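Local coordinates for protein alkylhalidase CmlS (Streptomyces venezuelae, PDB 3I3L) that probably halogenates an intermediate of chloramphenicol biosynthesis with the help of a flavin-adenine dinucleotide that it holds through a covalent bond to an aspartate, at residues V37-H47 and S332-D343; L97-W105 and F377-E385. One frame throughout, in Å; residues are numbered along the deposited sequence.

How the contacts relate
Contact 1 (37-47 with 332-343) and contact 2 (97-105 with 377-385) lie on opposite sides of the chain's centre, their centres about 40 Å apart and their nearest atoms about 17 Å. Along the chain their segments alternate: 37-47, 97-105, 332-343, 377-385. Helix 327-347 supplies the later half of contact 1, and the next helix, 352-382, ends in contact 2; side chains of 332-343 also touch helix 352-382 near its start. This long helix therefore runs from the nucleotide-binding layer around the sheet with strands 25-29 and 179-182 to the hairpin loop of the second sheet, with the flavin cofactor held in the same FAD-binding region.

Contact 1 of 2, residues V37-H47 and S332-D343; sequences VAGLTLHKLGH and SQSAVSAAAAID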
loop_
_atom_site.group_PDB
_atom_site.type_symbol
_atom_site.label_atom_id
_atom_site.label_comp_id
_atom_site.label_asym_id
_atom_site.label_seq_id
_atom_site.Cartn_x
_atom_site.Cartn_y
_atom_site.Cartn_z
ATOM N N VAL A 37 9.513 -12.307 4.216
ATOM C CA VAL A 37 9.948 -11.722 2.960
ATOM C C VAL A 37 11.276 -11.077 3.124
ATOM O O VAL A 37 12.091 -11.143 2.195
ATOM C CB VAL A 37 8.905 -10.695 2.378
ATOM C CG1 VAL A 37 9.425 -10.014 1.135
ATOM C CG2 VAL A 37 7.628 -11.415 2.081
ATOM N N ALA A 38 11.487 -10.381 4.250
ATOM C CA ALA A 38 12.822 -9.761 4.475
ATOM C C ALA A 38 13.942 -10.866 4.497
ATOM O O ALA A 38 14.975 -10.714 3.868
ATOM C CB ALA A 38 12.858 -9.026 5.741
ATOM N N GLY A 39 13.688 -11.968 5.198
ATOM C CA GLY A 39 14.677 -13.037 5.334
ATOM C C GLY A 39 14.932 -13.757 4.012
ATOM O O GLY A 39 16.084 -13.912 3.617
ATOM N N LEU A 40 13.868 -14.136 3.318
ATOM C CA LEU A 40 13.983 -14.691 1.961
ATOM C C LEU A 40 14.755 -13.773 1.026
ATOM O O LEU A 40 15.591 -14.238 0.239
ATOM C CB LEU A 40 12.601 -14.952 1.345
ATOM C CG LEU A 40 11.747 -16.018 2.023
ATOM C CD1 LEU A 40 10.308 -15.924 1.544
ATOM C CD2 LEU A 40 12.344 -17.447 1.782
ATOM N N THR A 41 14.500 -12.470 1.077
ATOM C CA THR A 41 15.206 -11.571 0.154
ATOM C C THR A 41 16.684 -11.422 0.535
ATOM O O THR A 41 17.536 -11.451 -0.329
ATOM C CB THR A 41 14.499 -10.189 0.053
ATOM O OG1 THR A 41 13.159 -10.416 -0.327
ATOM C CG2 THR A 41 15.159 -9.276 -0.982
ATOM N N LEU A 42 16.969 -11.247 1.837
ATOM C CA LEU A 42 18.336 -11.137 2.348
ATOM C C LEU A 42 19.162 -12.432 2.069
ATOM O O LEU A 42 20.317 -12.356 1.758
ATOM C CB LEU A 42 18.337 -10.900 3.859
ATOM C CG LEU A 42 18.244 -9.475 4.367
ATOM C CD1 LEU A 42 17.794 -9.446 5.860
ATOM C CD2 LEU A 42 19.543 -8.665 4.102
ATOM N N HIS A 43 18.531 -13.599 2.174
ATOM C CA HIS A 43 19.178 -14.874 1.835
ATOM C C HIS A 43 19.532 -14.957 0.338
ATOM O O HIS A 43 20.667 -15.258 -0.011
ATOM C CB HIS A 43 18.280 -16.027 2.228
ATOM C CG HIS A 43 18.689 -17.326 1.624
ATOM N ND1 HIS A 43 19.576 -18.196 2.254
ATOM C CD2 HIS A 43 18.312 -17.928 0.468
ATOM C CE1 HIS A 43 19.744 -19.257 1.490
ATOM N NE2 HIS A 43 18.991 -19.123 0.402
ATOM N N LYS A 44 18.584 -14.624 -0.538
ATOM C CA LYS A 44 18.827 -14.598 -1.973
ATOM C C LYS A 44 19.957 -13.586 -2.283
ATOM O O LYS A 44 20.714 -13.753 -3.268
ATOM C CB LYS A 44 17.530 -14.178 -2.691
ATOM C CG LYS A 44 17.597 -14.027 -4.232
ATOM C CD LYS A 44 16.205 -13.728 -4.777
ATOM C CE LYS A 44 16.189 -13.500 -6.302
ATOM N NZ LYS A 44 16.433 -14.801 -7.008
ATOM N N LEU A 45 20.063 -12.518 -1.478
ATOM C CA LEU A 45 21.136 -11.548 -1.696
ATOM C C LEU A 45 22.478 -11.990 -1.053
ATOM O O LEU A 45 23.469 -11.276 -1.125
ATOM C CB LEU A 45 20.762 -10.146 -1.221
ATOM C CG LEU A 45 19.580 -9.480 -1.929
ATOM C CD1 LEU A 45 19.174 -8.208 -1.176
ATOM C CD2 LEU A 45 19.931 -9.160 -3.410
ATOM N N GLY A 46 22.466 -13.163 -0.419
ATOM C CA GLY A 46 23.651 -13.821 0.045
ATOM C C GLY A 46 24.028 -13.498 1.481
ATOM O O GLY A 46 25.179 -13.701 1.855
ATOM N N HIS A 47 23.085 -13.001 2.287
ATOM C CA HIS A 47 23.373 -12.641 3.652
ATOM C C HIS A 47 22.961 -13.706 4.589
ATOM O O HIS A 47 22.281 -14.646 4.212
ATOM C CB HIS A 47 22.744 -11.262 4.000
ATOM C CG HIS A 47 23.233 -10.159 3.113
ATOM N ND1 HIS A 47 24.256 -9.308 3.475
ATOM C CD2 HIS A 47 22.857 -9.784 1.870
ATOM C CE1 HIS A 47 24.511 -8.465 2.484
ATOM N NE2 HIS A 47 23.671 -8.726 1.500
ATOM N N SER A 332 5.502 -6.292 2.618
ATOM C CA SER A 332 6.318 -7.060 1.641
ATOM C C SER A 332 7.258 -6.155 0.929
ATOM O O SER A 332 8.448 -6.468 0.772
ATOM C CB SER A 332 5.398 -7.731 0.621
ATOM O OG SER A 332 4.627 -8.719 1.310
ATOM N N GLN A 333 6.754 -5.031 0.483
ATOM C CA GLN A 333 7.553 -4.083 -0.279
ATOM C C GLN A 333 8.641 -3.488 0.546
ATOM O O GLN A 333 9.767 -3.342 0.067
ATOM C CB GLN A 333 6.643 -3.009 -0.855
ATOM C CG GLN A 333 7.273 -1.670 -1.245
ATOM C CD GLN A 333 6.189 -0.585 -1.594
ATOM O OE1 GLN A 333 5.196 -0.914 -2.306
ATOM N NE2 GLN A 333 6.385 0.714 -1.112
ATOM N N SER A 334 8.344 -3.125 1.793
ATOM C CA SER A 334 9.358 -2.490 2.626
ATOM C C SER A 334 10.377 -3.553 3.009
ATOM O O SER A 334 11.541 -3.249 3.184
ATOM C CB SER A 334 8.750 -1.806 3.883
ATOM O OG SER A 334 8.193 -2.725 4.847
ATOM N N ALA A 335 9.923 -4.799 3.168
ATOM C CA ALA A 335 10.821 -5.900 3.554
ATOM C C ALA A 335 11.839 -6.116 2.457
ATOM O O ALA A 335 13.043 -6.190 2.727
ATOM C CB ALA A 335 9.998 -7.228 3.814
ATOM N N VAL A 336 11.372 -6.135 1.205
ATOM C CA VAL A 336 12.264 -6.244 0.050
ATOM C C VAL A 336 13.190 -5.064 -0.006
ATOM O O VAL A 336 14.404 -5.239 -0.289
ATOM C CB VAL A 336 11.474 -6.354 -1.275
ATOM C CG1 VAL A 336 12.358 -6.001 -2.467
ATOM C CG2 VAL A 336 10.895 -7.793 -1.443
ATOM N N SER A 337 12.683 -3.872 0.270
ATOM C CA SER A 337 13.553 -2.662 0.214
ATOM C C SER A 337 14.585 -2.636 1.310
ATOM O O SER A 337 15.705 -2.148 1.128
ATOM C CB SER A 337 12.712 -1.374 0.307
ATOM O OG SER A 337 11.849 -1.302 -0.800
ATOM N N ALA A 338 14.196 -3.095 2.487
ATOM C CA ALA A 338 15.123 -3.055 3.626
ATOM C C ALA A 338 16.255 -4.079 3.381
ATOM O O ALA A 338 17.378 -3.799 3.700
ATOM C CB ALA A 338 14.416 -3.418 4.965
ATOM N N ALA A 339 15.899 -5.250 2.834
ATOM C CA ALA A 339 16.868 -6.246 2.405
ATOM C C ALA A 339 17.887 -5.642 1.382
ATOM O O ALA A 339 19.099 -5.752 1.559
ATOM C CB ALA A 339 16.125 -7.458 1.795
ATOM N N ALA A 340 17.388 -5.015 0.329
ATOM C CA ALA A 340 18.248 -4.473 -0.693
ATOM C C ALA A 340 19.093 -3.382 -0.089
ATOM O O ALA A 340 20.255 -3.195 -0.479
ATOM C CB ALA A 340 17.397 -3.937 -1.854
ATOM N N ALA A 341 18.506 -2.614 0.835
ATOM C CA ALA A 341 19.222 -1.509 1.477
ATOM C C ALA A 341 20.393 -2.025 2.304
ATOM O O ALA A 341 21.487 -1.458 2.258
ATOM C CB ALA A 341 18.243 -0.699 2.407
ATOM N N ILE A 342 20.114 -3.081 3.112
ATOM C CA ILE A 342 21.171 -3.676 3.940
ATOM C C ILE A 342 22.310 -4.236 3.015
ATOM O O ILE A 342 23.498 -4.036 3.261
ATOM C CB ILE A 342 20.578 -4.735 4.839
ATOM C CG1 ILE A 342 19.780 -4.081 6.029
ATOM C CG2 ILE A 342 21.735 -5.608 5.481
ATOM C CD1 ILE A 342 18.900 -5.098 6.708
ATOM N N ASP A 343 21.924 -4.891 1.930
ATOM C CA ASP A 343 22.911 -5.384 0.969
ATOM C C ASP A 343 23.785 -4.287 0.387
ATOM O O ASP A 343 25.013 -4.408 0.312
ATOM C CB ASP A 343 22.210 -6.160 -0.171
ATOM C CG ASP A 343 23.207 -6.743 -1.165
ATOM O OD1 ASP A 343 24.119 -7.495 -0.745
ATOM O OD2 ASP A 343 23.102 -6.424 -2.352
#
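The only hydrogen bond between the two segments is a buried histidine-carboxylate pair at their C-terminal ends: H47 NE2 gives its proton to D343 OD1 at 2.6 Å. The oxygen lies near the ring plane, and NE2 meets it on the anti side, tilted somewhat out of the carboxylate plane; ring and carboxylate stand nearly perpendicular, 80° apart. D343 reaches across to the ring because its chi1 of -178° carries the carboxylate to the side away from its own backbone N, while its OD2 forms salt bridges with R347 and R497. H47 ND1 accepts from the backbone N of S24, which fixes the ring's rotation from the other side.

Away from this pair along the helices, 33-44 and 327-347 run side by side at -33°, their axes 8.0 Å apart. Alanines allow the close approach. A335 CB presses on A38, 3.5 Å from its backbone N, and A339 CB sits against T41 CG2 at an unusually tight 3.5 Å, with L42 CG on its other flank. T41 OG1 turns back to V37 O at 2.8 Å, sharing that carbonyl with T41 N from the opposite face, and V336 CG2 lies against the hydroxyl. V37 CG1 packs on the same methyl at 3.7 Å. L45 CD1 lies along A339 O and D343 CB.

The glycine-rich pattern leading into helix 33-44 is consistent with a Rossmann-type FAD site; the helix ends in a Schellman motif at G46. With two arginines beside the carboxylate and NE2 as donor, D343 is probably ionised, and R497, bonded to both D343 OD2 and L45 O, ties the end of helix 33-44 to the acid of helix 327-347.

Contact 2 of 2, residues L97-W105 and F377-E385; sequences LWGQDQAPW and FYTFASFTE
W98 meets F377 and A381 where the loop joining antiparallel strands 89-97 and 105-108, a beta-hairpin connection, lies against the C-terminal end of helix 352-382.

Aromatic contacts come first. W98, W105 and F377 form a cluster in which the indole of W98 is held between two neighbours: A381 CB makes a CH-pi contact over one face, 3.8 Å from the centroid of the five-membered ring, and F377 turns its edge to the opposite face in a T-shaped pair, planes at 72°. The first torsion of W98, which sets CG roughly opposite the backbone N, brings the end of the indole up to the helix, where Y378 CD1 lies at its rim. W105 meets F377 differently, rim to rim with planes at 30°, CZ2 touching F377 CE2 at 3.3 Å. F324 and F373 extend this aromatic group beyond the two segments.

Hydrogen bonds fasten the loop at three points. W98 NE1 donates to F377 O at 2.8 Å, almost straight at 175°, in the indole plane but well above the carbonyl plane; the same oxygen takes A381 N of the helix. Further along, Q100 N donates to T384 OG1 at 2.8 Å. This hydroxyl also lies 3.1 Å from G99 CA, and G99, with a positive phi, has no side chain to obstruct it. T384 CG2 meanwhile rests against Q102 NE2, whose amide is turned back to Q100 O. The third bond pairs amide with acid, their planes nearly at right angles: E385 OE2, which also bonds to T230 of the adjoining strand 226-231, is approached on its syn side by Q100 NE2 at an unusually short 2.5 Å, with NE2 clearly out of the carboxylate plane.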
loop_
_atom_site.group_PDB
_atom_site.type_symbol
_atom_site.label_atom_id
_atom_site.label_comp_id
_atom_site.label_asym_id
_atom_site.label_seq_id
_atom_site.Cartn_x
_atom_site.Cartn_y
_atom_site.Cartn_z
ATOM N N LEU A 97 -19.305 -0.133 -1.688
ATOM C CA LEU A 97 -20.658 0.457 -1.607
ATOM C C LEU A 97 -20.520 1.667 -0.740
ATOM O O LEU A 97 -20.519 1.541 0.476
ATOM C CB LEU A 97 -21.703 -0.522 -1.050
ATOM C CG LEU A 97 -21.658 -1.914 -1.706
ATOM C CD1 LEU A 97 -22.849 -2.761 -1.266
ATOM C CD2 LEU A 97 -21.607 -1.831 -3.213
ATOM N N TRP A 98 -20.367 2.829 -1.383
ATOM C CA TRP A 98 -19.677 3.967 -0.766
ATOM C C TRP A 98 -20.537 5.210 -0.670
ATOM O O TRP A 98 -20.683 5.964 -1.635
ATOM C CB TRP A 98 -18.356 4.285 -1.539
ATOM C CG TRP A 98 -17.370 4.957 -0.634
ATOM C CD1 TRP A 98 -16.956 6.247 -0.697
ATOM C CD2 TRP A 98 -16.709 4.370 0.483
ATOM N NE1 TRP A 98 -16.064 6.506 0.315
ATOM C CE2 TRP A 98 -15.918 5.370 1.072
ATOM C CE3 TRP A 98 -16.717 3.092 1.047
ATOM C CZ2 TRP A 98 -15.135 5.141 2.207
ATOM C CZ3 TRP A 98 -15.954 2.867 2.195
ATOM C CH2 TRP A 98 -15.157 3.889 2.747
ATOM N N GLY A 99 -21.108 5.419 0.511
ATOM C CA GLY A 99 -22.126 6.434 0.678
ATOM C C GLY A 99 -23.489 5.807 0.559
ATOM O O GLY A 99 -23.591 4.586 0.280
ATOM N N GLN A 100 -24.546 6.604 0.783
ATOM C CA GLN A 100 -25.915 6.046 0.715
ATOM C C GLN A 100 -26.496 6.358 -0.637
ATOM O O GLN A 100 -26.167 7.395 -1.230
ATOM C CB GLN A 100 -26.796 6.597 1.855
ATOM C CG GLN A 100 -26.314 6.157 3.274
ATOM C CD GLN A 100 -26.384 4.647 3.468
ATOM O OE1 GLN A 100 -27.399 4.012 3.145
ATOM N NE2 GLN A 100 -25.288 4.052 3.948
ATOM N N ASP A 101 -27.319 5.440 -1.157
ATOM C CA ASP A 101 -27.913 5.609 -2.498
ATOM C C ASP A 101 -26.915 5.987 -3.569
ATOM O O ASP A 101 -27.135 6.922 -4.362
ATOM C CB ASP A 101 -29.023 6.642 -2.425
ATOM C CG ASP A 101 -30.199 6.127 -1.636
ATOM O OD1 ASP A 101 -30.915 5.239 -2.215
ATOM O OD2 ASP A 101 -30.364 6.557 -0.447
ATOM N N GLN A 102 -25.781 5.294 -3.580
ATOM C CA GLN A 102 -24.827 5.494 -4.659
ATOM C C GLN A 102 -24.788 4.211 -5.426
ATOM O O GLN A 102 -24.937 3.129 -4.867
ATOM C CB GLN A 102 -23.415 5.828 -4.129
ATOM C CG GLN A 102 -23.366 7.043 -3.202
ATOM C CD GLN A 102 -23.587 8.363 -3.932
ATOM O OE1 GLN A 102 -22.823 8.723 -4.830
ATOM N NE2 GLN A 102 -24.635 9.089 -3.540
ATOM N N ALA A 103 -24.590 4.331 -6.724
ATOM C CA ALA A 103 -24.252 3.166 -7.538
ATOM C C ALA A 103 -22.968 2.539 -6.922
ATOM O O ALA A 103 -22.086 3.269 -6.461
ATOM C CB ALA A 103 -23.967 3.661 -8.963
ATOM N N PRO A 104 -22.853 1.227 -6.949
ATOM C CA PRO A 104 -21.595 0.535 -6.575
ATOM C C PRO A 104 -20.421 0.925 -7.460
ATOM O O PRO A 104 -20.638 1.327 -8.585
ATOM C CB PRO A 104 -21.922 -0.964 -6.802
ATOM C CG PRO A 104 -23.425 -1.040 -6.767
ATOM C CD PRO A 104 -23.928 0.284 -7.333
ATOM N N TRP A 105 -19.197 0.849 -6.947
ATOM C CA TRP A 105 -18.036 0.884 -7.837
ATOM C C TRP A 105 -16.998 -0.209 -7.578
ATOM O O TRP A 105 -16.883 -0.708 -6.449
ATOM C CB TRP A 105 -17.397 2.285 -7.910
ATOM C CG TRP A 105 -16.609 2.663 -6.709
ATOM C CD1 TRP A 105 -17.059 3.305 -5.556
ATOM C CD2 TRP A 105 -15.203 2.466 -6.551
ATOM N NE1 TRP A 105 -15.982 3.507 -4.699
ATOM C CE2 TRP A 105 -14.840 3.000 -5.285
ATOM C CE3 TRP A 105 -14.195 1.884 -7.375
ATOM C CZ2 TRP A 105 -13.525 2.940 -4.805
ATOM C CZ3 TRP A 105 -12.854 1.889 -6.916
ATOM C CH2 TRP A 105 -12.543 2.399 -5.635
ATOM N N PHE A 377 -11.514 9.726 -0.228
ATOM C CA PHE A 377 -12.573 8.729 -0.112
ATOM C C PHE A 377 -13.487 8.930 1.080
ATOM O O PHE A 377 -14.705 8.897 0.914
ATOM C CB PHE A 377 -12.078 7.287 -0.174
ATOM C CG PHE A 377 -11.781 6.844 -1.541
ATOM C CD1 PHE A 377 -10.542 7.113 -2.129
ATOM C CD2 PHE A 377 -12.742 6.167 -2.272
ATOM C CE1 PHE A 377 -10.268 6.704 -3.442
ATOM C CE2 PHE A 377 -12.475 5.756 -3.565
ATOM C CZ PHE A 377 -11.226 6.034 -4.151
ATOM N N TYR A 378 -12.922 9.149 2.274
ATOM C CA TYR A 378 -13.791 9.375 3.427
ATOM C C TYR A 378 -14.697 10.632 3.197
ATOM O O TYR A 378 -15.877 10.607 3.483
ATOM C CB TYR A 378 -13.020 9.480 4.733
ATOM C CG TYR A 378 -12.620 8.154 5.297
ATOM C CD1 TYR A 378 -13.532 7.146 5.444
ATOM C CD2 TYR A 378 -11.319 7.890 5.676
ATOM C CE1 TYR A 378 -13.187 5.920 5.979
ATOM C CE2 TYR A 378 -10.958 6.623 6.225
ATOM C CZ TYR A 378 -11.902 5.665 6.340
ATOM O OH TYR A 378 -11.596 4.400 6.865
ATOM N N THR A 379 -14.114 11.728 2.692
ATOM C CA THR A 379 -14.899 12.913 2.399
ATOM C C THR A 379 -16.098 12.647 1.446
ATOM O O THR A 379 -17.180 13.199 1.659
ATOM C CB THR A 379 -14.009 14.049 1.878
ATOM O OG1 THR A 379 -12.988 14.248 2.846
ATOM C CG2 THR A 379 -14.809 15.368 1.730
ATOM N N PHE A 380 -15.908 11.810 0.426
ATOM C CA PHE A 380 -16.998 11.503 -0.520
ATOM C C PHE A 380 -18.120 10.784 0.150
ATOM O O PHE A 380 -19.307 11.078 -0.121
ATOM C CB PHE A 380 -16.534 10.632 -1.712
ATOM C CG PHE A 380 -15.509 11.297 -2.556
ATOM C CD1 PHE A 380 -15.519 12.691 -2.707
ATOM C CD2 PHE A 380 -14.522 10.553 -3.203
ATOM C CE1 PHE A 380 -14.547 13.326 -3.483
ATOM C CE2 PHE A 380 -13.561 11.186 -4.006
ATOM C CZ PHE A 380 -13.572 12.565 -4.139
ATOM N N ALA A 381 -17.785 9.839 1.015
ATOM C CA ALA A 381 -18.859 9.140 1.739
ATOM C C ALA A 381 -19.562 10.036 2.759
ATOM O O ALA A 381 -20.731 9.805 3.081
ATOM C CB ALA A 381 -18.360 7.908 2.428
ATOM N N SER A 382 -18.846 11.039 3.260
ATOM C CA SER A 382 -19.375 11.891 4.316
ATOM C C SER A 382 -20.556 12.769 3.818
ATOM O O SER A 382 -21.374 13.213 4.629
ATOM C CB SER A 382 -18.292 12.754 4.955
ATOM O OG SER A 382 -17.880 13.774 4.049
ATOM N N PHE A 383 -20.643 12.972 2.505
ATOM C CA PHE A 383 -21.747 13.730 1.916
ATOM C C PHE A 383 -23.082 13.009 2.036
ATOM O O PHE A 383 -24.141 13.647 2.090
ATOM C CB PHE A 383 -21.445 14.056 0.455
ATOM C CG PHE A 383 -20.320 15.048 0.304
ATOM C CD1 PHE A 383 -20.380 16.279 0.965
ATOM C CD2 PHE A 383 -19.217 14.759 -0.474
ATOM C CE1 PHE A 383 -19.343 17.219 0.845
ATOM C CE2 PHE A 383 -18.159 15.698 -0.575
ATOM C CZ PHE A 383 -18.227 16.911 0.079
ATOM N N THR A 384 -23.054 11.678 2.110
ATOM C CA THR A 384 -24.293 10.952 2.226
ATOM C C THR A 384 -24.390 10.130 3.495
ATOM O O THR A 384 -25.414 9.480 3.725
ATOM C CB THR A 384 -24.580 10.086 1.023
ATOM O OG1 THR A 384 -23.505 9.168 0.845
ATOM C CG2 THR A 384 -24.753 10.998 -0.244
ATOM N N GLU A 385 -23.361 10.172 4.332
ATOM C CA GLU A 385 -23.483 9.497 5.630
ATOM C C GLU A 385 -23.730 10.556 6.722
ATOM O O GLU A 385 -23.385 11.707 6.535
ATOM C CB GLU A 385 -22.219 8.635 5.939
ATOM C CG GLU A 385 -22.079 7.391 5.066
ATOM C CD GLU A 385 -23.099 6.291 5.370
ATOM O OE1 GLU A 385 -23.847 6.365 6.383
ATOM O OE2 GLU A 385 -23.185 5.315 4.575
#